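PDB 5TGF: beta-lactamase-related domain-containing protein from Bacteroides dorei DSM 17855, which is of unconfirmed function but probably acts as a serine hydrolase of the beta-lactamase and penicillin-binding-protein fold, and binds calcium. Local coordinates for residues E254-Q259 and S322-P327; G69-R74 and Q172-A177. All blocks are in the same frame, centred on the assembly; numbering follows the deposited sequence.

Contact 1 of 2, residues E254-Q259 and S322-P327; sequences EKALGQ and SFYGSP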
# COMPACT_ATOMS: atom_id res chain seq x y z
N GLU A 254 12.17 -10.59 -2.04
CA GLU A 254 13.11 -11.66 -2.42
C GLU A 254 12.47 -12.61 -3.44
O GLU A 254 13.06 -12.88 -4.48
CB GLU A 254 13.61 -12.48 -1.19
CG GLU A 254 14.48 -13.70 -1.58
CD GLU A 254 14.70 -14.72 -0.43
OE1 GLU A 254 14.89 -14.26 0.72
OE2 GLU A 254 14.64 -15.98 -0.62
N LYS A 255 11.22 -12.96 -3.20
CA LYS A 255 10.51 -13.93 -4.01
C LYS A 255 10.09 -13.38 -5.37
O LYS A 255 10.21 -14.06 -6.38
CB LYS A 255 9.26 -14.43 -3.26
CG LYS A 255 8.56 -15.57 -3.99
CD LYS A 255 7.67 -16.36 -3.06
CE LYS A 255 6.69 -17.18 -3.88
NZ LYS A 255 5.71 -17.85 -3.00
N ALA A 256 9.62 -12.15 -5.40
CA ALA A 256 9.12 -11.52 -6.62
C ALA A 256 10.17 -10.79 -7.44
O ALA A 256 10.06 -10.73 -8.67
CB ALA A 256 7.96 -10.57 -6.29
N LEU A 257 11.15 -10.17 -6.78
CA LEU A 257 12.15 -9.39 -7.47
C LEU A 257 13.57 -9.94 -7.40
O LEU A 257 14.49 -9.36 -8.00
CB LEU A 257 12.14 -7.91 -7.00
CG LEU A 257 10.84 -7.15 -7.23
CD1 LEU A 257 10.04 -6.97 -5.95
CD2 LEU A 257 11.14 -5.81 -7.86
N GLY A 258 13.81 -10.95 -6.56
CA GLY A 258 15.19 -11.46 -6.41
C GLY A 258 16.15 -10.56 -5.68
O GLY A 258 17.38 -10.70 -5.83
N GLN A 259 15.65 -9.60 -4.92
CA GLN A 259 16.52 -8.69 -4.20
C GLN A 259 16.66 -9.17 -2.76
O GLN A 259 15.65 -9.59 -2.14
CB GLN A 259 15.96 -7.28 -4.22
CG GLN A 259 15.57 -6.76 -5.60
CD GLN A 259 16.77 -6.65 -6.56
OE1 GLN A 259 17.62 -5.79 -6.39
NE2 GLN A 259 16.84 -7.53 -7.53
N SER A 322 -0.94 -13.28 -9.66
CA SER A 322 -1.39 -11.89 -9.70
C SER A 322 -0.72 -11.05 -8.60
O SER A 322 -0.91 -9.83 -8.54
CB SER A 322 -2.91 -11.81 -9.57
OG SER A 322 -3.38 -12.48 -8.42
N PHE A 323 -0.02 -11.70 -7.67
CA PHE A 323 0.75 -10.99 -6.63
C PHE A 323 2.27 -10.99 -6.93
O PHE A 323 2.87 -9.94 -7.21
CB PHE A 323 0.45 -11.61 -5.27
CG PHE A 323 1.12 -10.92 -4.12
CD1 PHE A 323 0.85 -9.58 -3.84
CD2 PHE A 323 1.91 -11.63 -3.24
CE1 PHE A 323 1.45 -8.94 -2.76
CE2 PHE A 323 2.47 -11.02 -2.12
CZ PHE A 323 2.24 -9.67 -1.88
N TYR A 324 2.85 -12.19 -6.95
CA TYR A 324 4.31 -12.31 -7.14
C TYR A 324 4.80 -12.00 -8.54
O TYR A 324 5.98 -11.71 -8.72
CB TYR A 324 4.79 -13.70 -6.72
CG TYR A 324 4.54 -13.99 -5.25
CD1 TYR A 324 5.30 -13.36 -4.27
CD2 TYR A 324 3.56 -14.86 -4.84
CE1 TYR A 324 5.11 -13.62 -2.96
CE2 TYR A 324 3.36 -15.13 -3.50
CZ TYR A 324 4.17 -14.50 -2.57
OH TYR A 324 3.96 -14.70 -1.25
N GLY A 325 3.90 -12.02 -9.53
CA GLY A 325 4.28 -11.74 -10.92
C GLY A 325 4.27 -10.26 -11.27
O GLY A 325 4.84 -9.86 -12.28
N SER A 326 3.65 -9.44 -10.42
CA SER A 326 3.38 -8.04 -10.77
C SER A 326 4.58 -7.17 -11.13
O SER A 326 4.48 -6.34 -12.06
CB SER A 326 2.63 -7.40 -9.61
OG SER A 326 1.38 -8.07 -9.46
N PRO A 327 5.74 -7.34 -10.45
CA PRO A 327 6.89 -6.52 -10.87
C PRO A 327 7.38 -6.75 -12.29
O PRO A 327 8.25 -5.99 -12.73
CB PRO A 327 8.02 -6.95 -9.90
CG PRO A 327 7.35 -7.58 -8.79
CD PRO A 327 6.06 -8.15 -9.26
O HOH W 1 8.06 -11.71 -10.30
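Lys-255 lays its side chain across one face of the Tyr-324 ring. CG is anti to the backbone N (chi1 -173°) and the chain beyond it is extended, which carries it from the CD1 edge over the ring. CE sits almost on the ring normal, 3.8 Å from the centroid of Tyr-324, as a CH-pi contact. NZ lies further toward CE2 and makes a cation-pi contact, 26° off the normal. The opposite face of Tyr-324 takes CD2 of Phe-323, so the ring is held between a lysine chain and an aromatic edge atom.

The next bump is the methyl of Ala-256. It fills the hollow between Tyr-324 and Pro-327, with CB 3.3 Å from Tyr-324 O and 3.9 Å from Pro-327 CG. Leu-257 packs beside it on the same corner of the proline ring. Its CG is 3.8 Å from Pro-327 CG, and its CD2 meets Pro-327 CB. No direct hydrogen bond joins the segments. Water 1 bridges them instead, donating to Ala-256 O at 2.8 Å and to Tyr-324 O at 2.6 Å.

Tyr-252 of the same short helix also touches Leu-257, Tyr-324 and Pro-327. Gly-258 follows with positive phi and ends the helix. At the surface, the end of helix 252-257 packs on the type I turn 323-326 and on Pro-327, beside the main antiparallel sheet of the beta-lactamase fold.

Contact 2 of 2, residues G69-R74 and Q172-A177; sequences GAVVDR and QELIAA
Leu-174 is the central side chain of this contact, and its two methyls meet different neighbours on helix 60-74. CG stands anti to the carbonyl carbon (chi1 -62°), which points the branches at that helix. CD1 packs against two small groups, 3.9 Å from Ala-70 CB and 3.8 Å from Val-71 CG2. CD2 lies against one face of the Arg-74 guanidinium. It is 3.5 Å from Arg-74 NE, 3.4 Å from the guanidinium plane and offset toward its rim.

That plane is steadied from its own helix. Arg-74 NH1 donates to Ala-70 O at 3.1 Å, with the acceptor near the guanidinium plane but the donor above the carbonyl plane. Water 2 donates to Leu-174 O at 2.7 Å and accepts a weak bond from Arg-74 NH2.

Ile-175 adds a lighter touch, with CD1 4.4 Å from Ala-70 CB. A wider pi-type turn spans 172-176, where Ala-177 N bonds to Gln-172 O.

Val-71 also packs on Ala-159, Ala-162 and Met-163 of helix 150-163. The axes of the two segments stand 10.5 Å apart at 125°. This is helix-to-helix packing in the helical part of the beta-lactamase fold, beside the Val-72 and Thr-75 calcium site, empty here.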
# COMPACT_ATOMS: atom_id res chain seq x y z
N GLY A 69 0.10 9.89 7.68
CA GLY A 69 1.11 10.93 7.52
C GLY A 69 0.52 12.36 7.51
O GLY A 69 1.14 13.30 8.04
N ALA A 70 -0.64 12.55 6.92
CA ALA A 70 -1.27 13.88 6.91
C ALA A 70 -1.74 14.30 8.33
O ALA A 70 -1.71 15.49 8.71
CB ALA A 70 -2.40 13.94 5.91
N VAL A 71 -2.10 13.32 9.14
CA VAL A 71 -2.44 13.56 10.53
C VAL A 71 -1.19 13.87 11.34
O VAL A 71 -1.18 14.81 12.16
CB VAL A 71 -3.22 12.35 11.12
CG1 VAL A 71 -3.45 12.50 12.61
CG2 VAL A 71 -4.54 12.18 10.38
N VAL A 72 -0.12 13.12 11.11
CA VAL A 72 1.15 13.39 11.76
C VAL A 72 1.62 14.83 11.46
O VAL A 72 2.16 15.48 12.33
CB VAL A 72 2.22 12.38 11.36
CG1 VAL A 72 3.63 12.86 11.68
CG2 VAL A 72 1.91 11.03 12.02
N ASP A 73 1.41 15.27 10.24
CA ASP A 73 1.78 16.62 9.84
C ASP A 73 0.99 17.72 10.61
O ASP A 73 1.50 18.82 10.78
CB ASP A 73 1.59 16.80 8.33
CG ASP A 73 2.67 16.09 7.49
OD1 ASP A 73 3.66 15.58 8.07
OD2 ASP A 73 2.52 16.02 6.25
N ARG A 74 -0.23 17.42 11.03
CA ARG A 74 -1.19 18.41 11.59
C ARG A 74 -1.39 18.35 13.12
O ARG A 74 -2.14 19.16 13.67
CB ARG A 74 -2.57 18.21 10.96
CG ARG A 74 -2.71 18.72 9.55
CD ARG A 74 -3.98 18.18 8.94
NE ARG A 74 -4.25 18.75 7.62
CZ ARG A 74 -3.57 18.46 6.53
NH1 ARG A 74 -2.58 17.57 6.56
NH2 ARG A 74 -3.90 19.04 5.39
N GLN A 172 -11.07 11.27 2.98
CA GLN A 172 -11.71 12.17 2.03
C GLN A 172 -11.23 13.61 2.28
O GLN A 172 -10.93 14.31 1.35
CB GLN A 172 -13.24 12.09 2.12
CG GLN A 172 -13.84 10.70 1.81
CD GLN A 172 -13.55 10.20 0.40
OE1 GLN A 172 -13.37 10.99 -0.54
NE2 GLN A 172 -13.62 8.89 0.22
N GLU A 173 -11.14 14.01 3.53
CA GLU A 173 -10.77 15.40 3.84
C GLU A 173 -9.31 15.70 3.46
O GLU A 173 -9.03 16.70 2.79
CB GLU A 173 -11.04 15.71 5.31
CG GLU A 173 -10.57 17.11 5.72
CD GLU A 173 -10.50 17.31 7.23
OE1 GLU A 173 -11.01 16.44 7.99
OE2 GLU A 173 -9.93 18.35 7.66
N LEU A 174 -8.40 14.81 3.83
CA LEU A 174 -6.96 15.08 3.80
C LEU A 174 -6.23 14.62 2.52
O LEU A 174 -5.16 15.14 2.21
CB LEU A 174 -6.29 14.41 5.01
CG LEU A 174 -6.73 14.89 6.38
CD1 LEU A 174 -5.97 14.16 7.46
CD2 LEU A 174 -6.53 16.40 6.52
N ILE A 175 -6.77 13.62 1.83
CA ILE A 175 -6.13 13.11 0.64
C ILE A 175 -7.03 13.17 -0.60
O ILE A 175 -6.63 13.70 -1.65
CB ILE A 175 -5.60 11.67 0.86
CG1 ILE A 175 -4.63 11.59 2.07
CG2 ILE A 175 -4.99 11.10 -0.41
CD1 ILE A 175 -3.31 12.31 1.91
N ALA A 176 -8.21 12.56 -0.54
CA ALA A 176 -9.02 12.38 -1.76
C ALA A 176 -9.56 13.72 -2.33
O ALA A 176 -9.39 14.01 -3.51
CB ALA A 176 -10.16 11.41 -1.55
N ALA A 177 -10.21 14.51 -1.48
CA ALA A 177 -10.73 15.81 -1.93
C ALA A 177 -9.64 16.78 -2.47
O ALA A 177 -9.77 17.25 -3.57
CB ALA A 177 -11.56 16.44 -0.84
O HOH W 2 -3.44 16.90 3.39

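Contact 2 is largely buried and contact 1 lies at the surface. They share no helix or strand and sit on opposite sides of the chain's centre, with nearest atoms about 21 Å apart. Contact 2 joins two longer helices, 60-74 and 167-179, the second with a pi-type turn. Contact 1 joins a short helix end to a turn, near strands 270-274 and 293-297 of the main sheet. Neither has a direct hydrogen bond between its segments, and each has one bridging water. The cation of contact 1 meets a pi face; that of contact 2, on an arginine that is itself exposed, is packed against by an apolar group.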